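Local atomic coordinates of polyketide synthase PksJ (Bacillus subtilis subsp. subtilis, PDB entry 4J1Q), a protein that acts as a ketoreductase domain of the bacillaene polyketide assembly line, stereoselectively reducing alpha- and beta-keto groups, probably with the NADPH it binds. Residues M25-W30 against G183-V188; A124-L129 against A142-I147; M197-E202 against K417-G422; G203-T208 against T283-I288. All coordinates share one frame; numbering follows the deposited sequence.

Contact 1 (M25-W30 against G183-V188); sequences MLEPVW and GWREMV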
loop_
_atom_site.group_PDB
_atom_site.type_symbol
_atom_site.label_atom_id
_atom_site.label_comp_id
_atom_site.label_asym_id
_atom_site.label_seq_id
_atom_site.Cartn_x
_atom_site.Cartn_y
_atom_site.Cartn_z
ATOM N N MET A 25 2.314 -11.392 13.352
ATOM C CA MET A 25 3.028 -10.317 12.662
ATOM C C MET A 25 3.925 -10.863 11.543
ATOM O O MET A 25 4.743 -11.702 11.814
ATOM C CB MET A 25 3.879 -9.556 13.666
ATOM C CG MET A 25 4.497 -8.276 13.131
ATOM S SD MET A 25 4.444 -6.926 14.359
ATOM C CE MET A 25 5.686 -5.824 13.687
ATOM N N LEU A 26 3.790 -10.362 10.307
ATOM C CA LEU A 26 4.355 -11.025 9.121
ATOM C C LEU A 26 5.214 -10.134 8.215
ATOM O O LEU A 26 5.068 -8.919 8.152
ATOM C CB LEU A 26 3.248 -11.645 8.268
ATOM C CG LEU A 26 2.353 -12.673 8.938
ATOM C CD1 LEU A 26 1.247 -13.095 7.975
ATOM C CD2 LEU A 26 3.203 -13.846 9.405
ATOM N N GLU A 27 5.972 -10.765 7.351
ATOM C CA GLU A 27 6.913 -10.002 6.593
ATOM C C GLU A 27 7.111 -10.660 5.235
ATOM O O GLU A 27 7.180 -11.876 5.170
ATOM C CB GLU A 27 8.186 -9.901 7.405
ATOM C CG GLU A 27 9.243 -9.018 6.798
ATOM C CD GLU A 27 10.071 -9.780 5.801
ATOM O OE1 GLU A 27 10.128 -11.022 5.946
ATOM O OE2 GLU A 27 10.633 -9.143 4.874
ATOM N N PRO A 28 6.957 -9.894 4.133
ATOM C CA PRO A 28 6.856 -10.511 2.777
ATOM C C PRO A 28 8.187 -11.124 2.322
ATOM O O PRO A 28 9.226 -10.548 2.592
ATOM C CB PRO A 28 6.532 -9.310 1.879
ATOM C CG PRO A 28 7.160 -8.150 2.585
ATOM C CD PRO A 28 6.919 -8.419 4.054
ATOM N N VAL A 29 8.160 -12.264 1.630
ATOM C CA VAL A 29 9.402 -12.917 1.182
ATOM C C VAL A 29 9.297 -13.439 -0.256
ATOM O O VAL A 29 8.262 -13.955 -0.670
ATOM C CB VAL A 29 9.835 -14.054 2.131
ATOM C CG1 VAL A 29 11.234 -14.526 1.777
ATOM C CG2 VAL A 29 9.818 -13.572 3.574
ATOM N N TRP A 30 10.354 -13.244 -1.029
ATOM C CA TRP A 30 10.531 -13.962 -2.272
ATOM C C TRP A 30 11.134 -15.308 -2.040
ATOM O O TRP A 30 12.289 -15.409 -1.623
ATOM C CB TRP A 30 11.417 -13.160 -3.185
ATOM C CG TRP A 30 10.764 -11.882 -3.621
ATOM C CD1 TRP A 30 11.117 -10.586 -3.278
ATOM C CD2 TRP A 30 9.569 -11.741 -4.478
ATOM N NE1 TRP A 30 10.304 -9.688 -3.912
ATOM C CE2 TRP A 30 9.344 -10.313 -4.623
ATOM C CE3 TRP A 30 8.731 -12.627 -5.137
ATOM C CZ2 TRP A 30 8.297 -9.815 -5.364
ATOM C CZ3 TRP A 30 7.702 -12.116 -5.914
ATOM C CH2 TRP A 30 7.491 -10.743 -6.032
ATOM N N GLY A 183 5.409 -14.701 -0.645
ATOM C CA GLY A 183 4.664 -15.325 0.437
ATOM C C GLY A 183 5.047 -14.616 1.742
ATOM O O GLY A 183 5.698 -13.579 1.711
ATOM N N TRP A 184 4.733 -15.225 2.880
ATOM C CA TRP A 184 4.776 -14.535 4.162
ATOM C C TRP A 184 5.603 -15.286 5.165
ATOM O O TRP A 184 5.177 -16.330 5.660
ATOM C CB TRP A 184 3.367 -14.347 4.707
ATOM C CG TRP A 184 2.554 -13.338 3.945
ATOM C CD1 TRP A 184 1.444 -13.568 3.124
ATOM C CD2 TRP A 184 2.765 -11.886 3.904
ATOM N NE1 TRP A 184 0.972 -12.386 2.600
ATOM C CE2 TRP A 184 1.731 -11.344 3.011
ATOM C CE3 TRP A 184 3.678 -11.016 4.488
ATOM C CZ2 TRP A 184 1.627 -9.982 2.755
ATOM C CZ3 TRP A 184 3.575 -9.654 4.216
ATOM C CH2 TRP A 184 2.567 -9.145 3.381
ATOM N N ARG A 185 6.784 -14.752 5.485
ATOM C CA ARG A 185 7.579 -15.243 6.612
ATOM C C ARG A 185 7.236 -14.523 7.908
ATOM O O ARG A 185 7.272 -13.279 7.987
ATOM C CB ARG A 185 9.085 -15.148 6.326
ATOM C CG ARG A 185 9.956 -15.901 7.334
ATOM C CD ARG A 185 11.261 -16.422 6.722
ATOM N NE ARG A 185 12.137 -15.346 6.245
ATOM C CZ ARG A 185 12.888 -14.570 7.029
ATOM N NH1 ARG A 185 12.898 -14.751 8.343
ATOM N NH2 ARG A 185 13.621 -13.597 6.501
ATOM N N GLU A 186 6.910 -15.309 8.928
ATOM C CA GLU A 186 6.643 -14.785 10.259
ATOM C C GLU A 186 7.841 -14.056 10.871
ATOM O O GLU A 186 8.990 -14.388 10.610
ATOM C CB GLU A 186 6.148 -15.887 11.197
ATOM C CG GLU A 186 5.565 -15.372 12.500
ATOM C CD GLU A 186 5.213 -16.478 13.478
ATOM O OE1 GLU A 186 4.678 -16.173 14.568
ATOM O OE2 GLU A 186 5.450 -17.659 13.148
ATOM N N MET A 187 7.548 -13.007 11.623
ATOM C CA MET A 187 8.560 -12.294 12.389
ATOM C C MET A 187 8.372 -12.608 13.872
ATOM O O MET A 187 7.241 -12.754 14.343
ATOM C CB MET A 187 8.437 -10.789 12.152
ATOM C CG MET A 187 7.866 -10.431 10.790
ATOM S SD MET A 187 7.644 -8.652 10.529
ATOM C CE MET A 187 9.343 -8.110 10.442
ATOM N N VAL A 188 9.471 -12.705 14.604
ATOM C CA VAL A 188 9.365 -13.046 16.023
ATOM C C VAL A 188 10.246 -12.161 16.892
ATOM O O VAL A 188 11.221 -11.608 16.396
ATOM C CB VAL A 188 9.706 -14.520 16.277
ATOM C CG1 VAL A 188 9.865 -14.755 17.771
ATOM C CG2 VAL A 188 8.637 -15.428 15.690
#

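Contact 2 (A124-L129 against A142-I147); sequences AGVSGL and AQVIEI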
loop_
_atom_site.group_PDB
_atom_site.type_symbol
_atom_site.label_atom_id
_atom_site.label_comp_id
_atom_site.label_asym_id
_atom_site.label_seq_id
_atom_site.Cartn_x
_atom_site.Cartn_y
_atom_site.Cartn_z
ATOM N N ALA A 124 4.021 -2.663 -9.693
ATOM C CA ALA A 124 3.801 -3.937 -9.011
ATOM C C ALA A 124 2.655 -3.813 -7.997
ATOM O O ALA A 124 2.021 -4.812 -7.610
ATOM C CB ALA A 124 5.080 -4.392 -8.299
ATOM N N GLY A 125 2.428 -2.584 -7.536
ATOM C CA GLY A 125 1.240 -2.278 -6.756
ATOM C C GLY A 125 -0.084 -2.754 -7.355
ATOM O O GLY A 125 -1.073 -2.900 -6.641
ATOM N N VAL A 126 -0.140 -2.923 -8.667
ATOM C CA VAL A 126 -1.384 -3.349 -9.308
ATOM C C VAL A 126 -1.896 -4.631 -8.639
ATOM O O VAL A 126 -3.059 -4.997 -8.751
ATOM C CB VAL A 126 -1.211 -3.584 -10.807
ATOM C CG1 VAL A 126 -0.349 -4.810 -11.056
ATOM C CG2 VAL A 126 -2.578 -3.741 -11.462
ATOM N N SER A 127 -1.027 -5.276 -7.885
ATOM C CA SER A 127 -1.413 -6.466 -7.144
ATOM C C SER A 127 -2.552 -6.295 -6.120
ATOM O O SER A 127 -3.334 -7.223 -5.907
ATOM C CB SER A 127 -0.216 -7.017 -6.412
ATOM O OG SER A 127 -0.649 -8.077 -5.585
ATOM N N GLY A 128 -2.603 -5.158 -5.427
ATOM C CA GLY A 128 -3.766 -4.839 -4.594
ATOM C C GLY A 128 -5.066 -4.923 -5.371
ATOM O O GLY A 128 -6.058 -5.493 -4.895
ATOM N N LEU A 129 -5.081 -4.324 -6.563
ATOM C CA LEU A 129 -6.258 -4.382 -7.427
ATOM C C LEU A 129 -6.605 -5.836 -7.849
ATOM O O LEU A 129 -7.782 -6.229 -7.823
ATOM C CB LEU A 129 -6.094 -3.462 -8.659
ATOM C CG LEU A 129 -7.191 -3.301 -9.740
ATOM C CD1 LEU A 129 -8.587 -3.087 -9.218
ATOM C CD2 LEU A 129 -6.871 -2.143 -10.653
ATOM N N ALA A 142 -5.666 -13.827 -11.449
ATOM C CA ALA A 142 -4.885 -12.632 -11.720
ATOM C C ALA A 142 -3.468 -12.727 -11.145
ATOM O O ALA A 142 -3.285 -12.937 -9.944
ATOM C CB ALA A 142 -5.601 -11.400 -11.199
ATOM N N GLN A 143 -2.464 -12.573 -12.010
ATOM C CA GLN A 143 -1.075 -12.676 -11.587
ATOM C C GLN A 143 -0.326 -11.428 -11.955
ATOM O O GLN A 143 -0.487 -10.898 -13.041
ATOM C CB GLN A 143 -0.369 -13.895 -12.214
ATOM C CG GLN A 143 -0.877 -15.232 -11.712
ATOM C CD GLN A 143 -0.410 -16.423 -12.559
ATOM O OE1 GLN A 143 -0.100 -16.286 -13.743
ATOM N NE2 GLN A 143 -0.378 -17.599 -11.946
ATOM N N VAL A 144 0.532 -10.990 -11.049
ATOM C CA VAL A 144 1.440 -9.918 -11.373
ATOM C C VAL A 144 2.829 -10.517 -11.468
ATOM O O VAL A 144 3.204 -11.352 -10.650
ATOM C CB VAL A 144 1.383 -8.814 -10.301
ATOM C CG1 VAL A 144 1.461 -9.459 -8.932
ATOM C CG2 VAL A 144 2.509 -7.818 -10.495
ATOM N N ILE A 145 3.504 -10.233 -12.571
ATOM C CA ILE A 145 4.782 -10.853 -12.869
ATOM C C ILE A 145 5.825 -9.770 -13.090
ATOM O O ILE A 145 5.770 -9.028 -14.073
ATOM C CB ILE A 145 4.685 -11.738 -14.127
ATOM C CG1 ILE A 145 3.829 -12.979 -13.838
ATOM C CG2 ILE A 145 6.079 -12.115 -14.619
ATOM C CD1 ILE A 145 3.107 -13.516 -15.054
ATOM N N GLU A 146 6.772 -9.687 -12.167
ATOM C CA GLU A 146 7.779 -8.632 -12.187
ATOM C C GLU A 146 9.035 -9.170 -12.871
ATOM O O GLU A 146 9.509 -10.251 -12.538
ATOM C CB GLU A 146 8.118 -8.193 -10.750
ATOM C CG GLU A 146 6.920 -7.690 -9.949
ATOM C CD GLU A 146 7.160 -7.669 -8.436
ATOM O OE1 GLU A 146 8.223 -7.167 -7.976
ATOM O OE2 GLU A 146 6.260 -8.131 -7.700
ATOM N N ILE A 147 9.567 -8.424 -13.832
ATOM C CA ILE A 147 10.646 -8.937 -14.668
ATOM C C ILE A 147 11.770 -7.931 -14.746
ATOM O O ILE A 147 11.552 -6.776 -15.118
ATOM C CB ILE A 147 10.163 -9.214 -16.091
ATOM C CG1 ILE A 147 9.094 -10.304 -16.077
ATOM C CG2 ILE A 147 11.340 -9.586 -16.993
ATOM C CD1 ILE A 147 8.418 -10.507 -17.414
#

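Contact 3 (M197-E202 against K417-G422); sequences MPWRDE and KAFYQG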
loop_
_atom_site.group_PDB
_atom_site.type_symbol
_atom_site.label_atom_id
_atom_site.label_comp_id
_atom_site.label_asym_id
_atom_site.label_seq_id
_atom_site.Cartn_x
_atom_site.Cartn_y
_atom_site.Cartn_z
ATOM N N MET A 197 12.375 3.164 20.957
ATOM C CA MET A 197 11.511 4.153 20.327
ATOM C C MET A 197 12.246 5.226 19.551
ATOM O O MET A 197 13.418 5.492 19.799
ATOM C CB MET A 197 10.593 4.776 21.354
ATOM C CG MET A 197 9.753 3.730 22.055
ATOM S SD MET A 197 8.888 4.404 23.478
ATOM C CE MET A 197 7.753 3.058 23.798
ATOM N N PRO A 198 11.562 5.824 18.580
ATOM C CA PRO A 198 12.171 6.721 17.607
ATOM C C PRO A 198 12.083 8.198 18.005
ATOM O O PRO A 198 12.557 9.069 17.266
ATOM C CB PRO A 198 11.322 6.482 16.359
ATOM C CG PRO A 198 9.972 6.132 16.903
ATOM C CD PRO A 198 10.276 5.286 18.107
ATOM N N TRP A 199 11.455 8.475 19.139
ATOM C CA TRP A 199 11.146 9.854 19.529
ATOM C C TRP A 199 12.340 10.680 19.954
ATOM O O TRP A 199 13.158 10.239 20.764
ATOM C CB TRP A 199 10.099 9.852 20.625
ATOM C CG TRP A 199 8.921 8.979 20.310
ATOM C CD1 TRP A 199 8.388 7.949 21.085
ATOM C CD2 TRP A 199 8.121 8.983 19.078
ATOM N NE1 TRP A 199 7.275 7.406 20.470
ATOM C CE2 TRP A 199 7.089 7.957 19.255
ATOM C CE3 TRP A 199 8.137 9.733 17.921
ATOM C CZ2 TRP A 199 6.132 7.709 18.300
ATOM C CZ3 TRP A 199 7.160 9.481 16.954
ATOM C CH2 TRP A 199 6.189 8.482 17.131
ATOM N N ARG A 200 12.435 11.893 19.406
ATOM C CA ARG A 200 13.283 12.954 19.958
ATOM C C ARG A 200 12.436 13.935 20.753
ATOM O O ARG A 200 11.477 14.516 20.229
ATOM C CB ARG A 200 13.997 13.712 18.838
ATOM C CG ARG A 200 14.982 12.866 18.058
ATOM C CD ARG A 200 15.653 13.679 16.970
ATOM N NE ARG A 200 16.574 12.847 16.200
ATOM C CZ ARG A 200 17.243 13.265 15.133
ATOM N NH1 ARG A 200 17.098 14.515 14.706
ATOM N NH2 ARG A 200 18.045 12.429 14.486
ATOM N N ASP A 201 12.838 14.155 22.008
ATOM C CA ASP A 201 12.037 14.917 22.959
ATOM C C ASP A 201 11.745 16.307 22.430
ATOM O O ASP A 201 10.619 16.790 22.519
ATOM C CB ASP A 201 12.722 15.007 24.320
ATOM C CG ASP A 201 12.487 13.772 25.175
ATOM O OD1 ASP A 201 11.317 13.464 25.497
ATOM O OD2 ASP A 201 13.478 13.098 25.517
ATOM N N GLU A 202 12.741 16.921 21.807
ATOM C CA GLU A 202 12.460 18.042 20.926
ATOM C C GLU A 202 12.462 17.592 19.464
ATOM O O GLU A 202 12.931 16.499 19.149
ATOM C CB GLU A 202 13.448 19.189 21.169
ATOM C CG GLU A 202 13.440 19.718 22.602
ATOM C CD GLU A 202 13.811 21.189 22.707
ATOM O OE1 GLU A 202 14.844 21.583 22.122
ATOM O OE2 GLU A 202 13.092 21.939 23.413
ATOM N N LYS A 417 2.412 -1.214 20.214
ATOM C CA LYS A 417 3.483 -2.169 20.400
ATOM C C LYS A 417 4.000 -2.675 19.062
ATOM O O LYS A 417 5.198 -2.645 18.797
ATOM C CB LYS A 417 3.047 -3.324 21.305
ATOM C CG LYS A 417 2.765 -2.894 22.739
ATOM C CD LYS A 417 2.347 -4.063 23.624
ATOM C CE LYS A 417 1.696 -3.570 24.920
ATOM N NZ LYS A 417 1.587 -4.646 25.948
ATOM N N ALA A 418 3.078 -3.053 18.183
ATOM C CA ALA A 418 3.438 -3.501 16.840
ATOM C C ALA A 418 4.136 -2.386 16.061
ATOM O O ALA A 418 5.118 -2.606 15.371
ATOM C CB ALA A 418 2.198 -3.953 16.104
ATOM N N PHE A 419 3.669 -1.170 16.258
ATOM C CA PHE A 419 4.293 -0.027 15.634
ATOM C C PHE A 419 5.752 0.100 16.030
ATOM O O PHE A 419 6.601 0.272 15.166
ATOM C CB PHE A 419 3.532 1.235 15.978
ATOM C CG PHE A 419 4.203 2.496 15.501
ATOM C CD1 PHE A 419 4.060 2.935 14.188
ATOM C CD2 PHE A 419 4.893 3.313 16.411
ATOM C CE1 PHE A 419 4.641 4.123 13.771
ATOM C CE2 PHE A 419 5.454 4.513 16.011
ATOM C CZ PHE A 419 5.287 4.951 14.703
ATOM N N TYR A 420 6.037 0.012 17.332
ATOM C CA TYR A 420 7.410 0.086 17.826
ATOM C C TYR A 420 8.250 -1.122 17.391
ATOM O O TYR A 420 9.378 -0.972 16.916
ATOM C CB TYR A 420 7.446 0.263 19.361
ATOM C CG TYR A 420 7.056 1.661 19.808
ATOM C CD1 TYR A 420 7.716 2.769 19.295
ATOM C CD2 TYR A 420 5.975 1.880 20.657
ATOM C CE1 TYR A 420 7.324 4.059 19.611
ATOM C CE2 TYR A 420 5.577 3.169 20.999
ATOM C CZ TYR A 420 6.264 4.257 20.477
ATOM O OH TYR A 420 5.920 5.549 20.834
ATOM N N GLN A 421 7.673 -2.313 17.496
ATOM C CA GLN A 421 8.353 -3.511 17.031
ATOM C C GLN A 421 8.683 -3.440 15.535
ATOM O O GLN A 421 9.688 -4.001 15.089
ATOM C CB GLN A 421 7.484 -4.735 17.277
ATOM C CG GLN A 421 7.347 -5.147 18.725
ATOM C CD GLN A 421 6.496 -6.390 18.872
ATOM O OE1 GLN A 421 6.410 -7.209 17.955
ATOM N NE2 GLN A 421 5.847 -6.527 20.019
ATOM N N GLY A 422 7.815 -2.788 14.758
ATOM C CA GLY A 422 8.005 -2.713 13.312
ATOM C C GLY A 422 9.182 -1.833 12.964
ATOM O O GLY A 422 9.905 -2.100 12.025
#

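Contact 4 (G203-T208 against T283-I288); sequences GVYLIT and TLNGII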
loop_
_atom_site.group_PDB
_atom_site.type_symbol
_atom_site.label_atom_id
_atom_site.label_comp_id
_atom_site.label_asym_id
_atom_site.label_seq_id
_atom_site.Cartn_x
_atom_site.Cartn_y
_atom_site.Cartn_z
ATOM N N GLY A 203 11.956 18.429 18.571
ATOM C CA GLY A 203 11.961 18.101 17.150
ATOM C C GLY A 203 10.594 17.758 16.570
ATOM O O GLY A 203 9.643 17.502 17.303
ATOM N N VAL A 204 10.514 17.723 15.243
ATOM C CA VAL A 204 9.244 17.867 14.558
ATOM C C VAL A 204 8.745 16.571 13.916
ATOM O O VAL A 204 9.485 15.895 13.202
ATOM C CB VAL A 204 9.293 18.982 13.502
ATOM C CG1 VAL A 204 7.935 19.130 12.832
ATOM C CG2 VAL A 204 9.699 20.292 14.153
ATOM N N TYR A 205 7.475 16.252 14.167
ATOM C CA TYR A 205 6.794 15.152 13.522
ATOM C C TYR A 205 5.521 15.688 12.890
ATOM O O TYR A 205 4.817 16.507 13.491
ATOM C CB TYR A 205 6.475 14.041 14.534
ATOM C CG TYR A 205 7.694 13.585 15.318
ATOM C CD1 TYR A 205 8.814 13.058 14.661
ATOM C CD2 TYR A 205 7.776 13.780 16.703
ATOM C CE1 TYR A 205 9.962 12.698 15.369
ATOM C CE2 TYR A 205 8.914 13.414 17.418
ATOM C CZ TYR A 205 10.008 12.899 16.751
ATOM O OH TYR A 205 11.133 12.560 17.476
ATOM N N LEU A 206 5.273 15.281 11.643
ATOM C CA LEU A 206 3.975 15.457 11.023
ATOM C C LEU A 206 3.240 14.170 10.697
ATOM O O LEU A 206 3.829 13.136 10.373
ATOM C CB LEU A 206 4.036 16.369 9.793
ATOM C CG LEU A 206 4.498 15.805 8.453
ATOM C CD1 LEU A 206 3.928 16.622 7.310
ATOM C CD2 LEU A 206 6.007 15.896 8.433
ATOM N N ILE A 207 1.922 14.275 10.762
ATOM C CA ILE A 207 1.050 13.199 10.422
ATOM C C ILE A 207 0.057 13.758 9.419
ATOM O O ILE A 207 -0.780 14.613 9.766
ATOM C CB ILE A 207 0.313 12.684 11.673
ATOM C CG1 ILE A 207 1.279 12.574 12.861
ATOM C CG2 ILE A 207 -0.375 11.359 11.368
ATOM C CD1 ILE A 207 0.683 11.932 14.098
ATOM N N THR A 208 0.216 13.366 8.152
ATOM C CA THR A 208 -0.797 13.644 7.170
ATOM C C THR A 208 -1.958 12.739 7.475
ATOM O O THR A 208 -1.757 11.640 7.964
ATOM C CB THR A 208 -0.306 13.366 5.752
ATOM O OG1 THR A 208 -0.222 11.954 5.544
ATOM C CG2 THR A 208 1.047 14.005 5.539
ATOM N N THR A 283 13.658 21.650 11.805
ATOM C CA THR A 283 13.739 20.456 10.977
ATOM C C THR A 283 12.506 19.565 11.083
ATOM O O THR A 283 11.586 19.827 11.865
ATOM C CB THR A 283 14.998 19.624 11.297
ATOM O OG1 THR A 283 14.954 19.177 12.660
ATOM C CG2 THR A 283 16.248 20.450 11.074
ATOM N N LEU A 284 12.505 18.503 10.292
ATOM C CA LEU A 284 11.508 17.473 10.423
ATOM C C LEU A 284 12.173 16.198 10.939
ATOM O O LEU A 284 13.126 15.719 10.343
ATOM C CB LEU A 284 10.879 17.241 9.050
ATOM C CG LEU A 284 9.460 16.704 8.970
ATOM C CD1 LEU A 284 8.556 17.353 10.012
ATOM C CD2 LEU A 284 8.953 16.960 7.556
ATOM N N ASN A 285 11.682 15.671 12.056
ATOM C CA ASN A 285 12.238 14.441 12.643
ATOM C C ASN A 285 11.525 13.162 12.217
ATOM O O ASN A 285 11.959 12.070 12.561
ATOM C CB ASN A 285 12.223 14.520 14.161
ATOM C CG ASN A 285 13.229 15.508 14.698
ATOM O OD1 ASN A 285 14.233 15.820 14.039
ATOM N ND2 ASN A 285 12.946 16.038 15.880
ATOM N N GLY A 286 10.400 13.295 11.526
ATOM C CA GLY A 286 9.552 12.140 11.285
ATOM C C GLY A 286 8.281 12.485 10.543
ATOM O O GLY A 286 7.744 13.587 10.695
ATOM N N ILE A 287 7.813 11.548 9.730
ATOM C CA ILE A 287 6.548 11.691 8.999
ATOM C C ILE A 287 5.777 10.397 9.081
ATOM O O ILE A 287 6.345 9.331 8.867
ATOM C CB ILE A 287 6.794 11.986 7.521
ATOM C CG1 ILE A 287 7.787 13.134 7.377
ATOM C CG2 ILE A 287 5.499 12.307 6.805
ATOM C CD1 ILE A 287 7.526 13.999 6.175
ATOM N N ILE A 288 4.505 10.481 9.467
ATOM C CA ILE A 288 3.545 9.424 9.179
ATOM C C ILE A 288 2.663 9.886 8.056
ATOM O O ILE A 288 2.125 10.989 8.114
ATOM C CB ILE A 288 2.654 9.114 10.385
ATOM C CG1 ILE A 288 3.424 8.266 11.403
ATOM C CG2 ILE A 288 1.402 8.385 9.953
ATOM C CD1 ILE A 288 3.371 8.814 12.801
#

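Contact 1 (M25-W30 against G183-V188)
The six-membered part of the Trp-184 indole passes obliquely against Pro-28, and CZ3 lies 3.6 Å from Pro-28 CD. Its first torsion sets CG beside the backbone N (chi1 -71°), which swings the ring back toward strand 22-31. The Leu-26 and Trp-184 side chains cross at about a right angle on the same face of the sheet. Leu-26 CB is 3.9 Å from Trp-184 CE3, while Leu-26 CD2 reaches the backbone of Glu-186. The two strands are antiparallel. Leu-26 and Pro-28 face Glu-186 and Trp-184 in non-hydrogen-bonded pairs, and Val-29 and Gly-183 form a hydrogen-bonded pair. Val-29 N gives a bond of 2.8 Å to Gly-183 O, and Gly-183 N returns one to Val-29 O. Strand 22-31 lies between strands 178-186 and 429-435, antiparallel to both, and so links the two Rossmann-like halves of the ketoreductase. On the other face, Val-29 CG2 sits against Arg-185 CB. Glu-27 OE1 stands well out of the guanidinium plane, 4.4 Å from Arg-185 NH2. No N-H points at it, so any attraction is probably one of charge only. Met-187 crosses Glu-27 at about a right angle, with SD 3.4 Å from Glu-27 CB. Met-187 N bonds nearly straight to Met-25 O.

Contact 2 (A124-L129 against A142-I147)
Val-144 points at segment 124-129 and meets it with both methyl groups. CG1 lies 3.9 Å from Ser-127 CB. CG2 lies 4.2 Å from Val-126 CG1, and the two valines slide past each other in opposite directions. The torsion of Val-144 (chi1 47°) sets CG1 between the backbone N and the carbonyl carbon and CG2 anti to the N, which spreads the methyls over Val-126 and Ser-127. Two residues further along the strand, Glu-146 lays its carboxylate end against the methyl of Ala-124, with CD 3.9 Å from Ala-124 CB. No hydrogen bond joins the two segments. The contact is small and apolar apart from that carboxylate.

The second shell holds these groups in place. Glu-146 OE1 makes a salt bridge to Arg-173, which probably favours the charged form of the buried acid. Val-126 also rests on Met-89 and Ile-92 of helix 81-98, and Val-144 on Val-114 and Gln-171. The backbone of Val-144 bonds to Lys-170 and Ile-172. Strand 108-115, helix 126-136 and strand 140-147 form a beta-alpha-beta unit, consistent with the Rossmann-like structural subdomain of modular ketoreductases, which binds no cofactor.

Contact 3 (M197-E202 against K417-G422)
Met-197 lies across one face of the Tyr-420 ring. Its CG is 3.7 Å from the ring centroid and close to the ring normal, a CH-pi contact. Its SD is 4.3 Å from the same centroid, 21° off the normal, which makes a Met-aromatic contact. The chain is extended beyond CG, and this carries the CE methyl along the same face toward the CE2 side, to 3.5 Å from Tyr-420 CE2. Phe-419 CD2 lies on the opposite face, toward the rim. The edge of the ring is occupied too. Pro-198 CD approaches CE1 at 3.5 Å in the ring plane, and Trp-199 comes in at the phenol end.

The loop 197-202 leads from strand 178-186 into strand 204-208, the first strand of the NADPH-binding Rossmann fold. Here it packs against helix 412-425 near the end of the modelled chain.

Trp-199 NE1 donates to Tyr-420 OH, and the oxygen lies at the edge of the indole, near its plane. The modelled distance of 2.3 Å is very short, so its exact value is doubtful. The five-membered ring of Trp-199 and the Tyr-420 ring have planes at 87°, but the approach is oblique. Pro-198 CG lies over the centre of one face of the Trp-199 indole. Trp-199 CZ2 also reaches Phe-419 CE2 at 4.0 Å. Tyr-420 OH has a weak second bond to Glu-221 of helix 213-226. Trp-199 packs on Ile-222 and Arg-225 of that helix.

Contact 4 (G203-T208 against T283-I288)
Strand 204-208 and strand 286-288 run parallel, with their axes 4.8 Å apart and 14° between their directions. Leu-206 uses both its N and its O toward segment 283-288: its N gives to Gly-286 O, and its O receives Ile-288 N at 2.9 Å. Thr-208 N carries the ladder on to Ile-288 O at 3.0 Å.

Leu-206 is the main side chain of one face. Its CD2 sits 3.3 Å from Ile-287 CD1 and equally close to Leu-284 CD2, a tight apolar cluster. The torsion (chi1 81°) puts CG between the backbone N and the carbonyl carbon, and this brings CD2 up to both Leu-284 and Ile-287. Leu-206 and Ile-287 lie side by side and point the same way, while Leu-284 crosses Leu-206 at about a right angle. Leu-284 CD1 also meets Val-204 CG1 at 3.4 Å. Leu-284 also rests on Leu-274 and Ile-277 of helix 267-280.

On the other face Ile-207 and Ile-288 are neighbours, CG2 to CG2 3.7 Å. The Tyr-205 ring turns its edge to Gly-286, with CD1 3.6 Å from Gly-286 CA. Its hydroxyl bonds to Arg-200 N, and its ring meets Trp-199 edge-to-face.

Strand 204-208 is also bonded to strand 230-234 through Tyr-205 and Ile-207, so it is an inner strand. The Thr-208 side chain is about 6 Å from the bound NADPH, just before the glycine-rich turn at Gly-210, Gly-212 and Gly-215, a sequence consistent with the Rossmann dinucleotide-binding pattern. This is the central parallel sheet of a Rossmann fold, as in short-chain dehydrogenase-type ketoreductases.

How the contacts relate
Contacts 3 and 4 lie on the same side of the chain's centre, near the cofactor, with their own centres 13 Å apart. The side chain of Phe-419 in contact 3 is about 10 Å from NADPH, and that of Thr-208 in contact 4 about 6 Å. The two contacts also meet where Arg-200 NH1 packs 3.2 Å from Asn-285 OD1. Contact 4 is nested in the chain loop that contact 3 closes. Contact 1 bridges toward contact 3 through Met-25, whose CE lies 3.7 Å from Ala-418 O. Its other end touches contact 2, with Trp-30 CH2 3.3 Å from Glu-146 OE2. Contact 2 lies on the opposite side of the chain's centre from contact 4, nearest atoms about 19 Å apart.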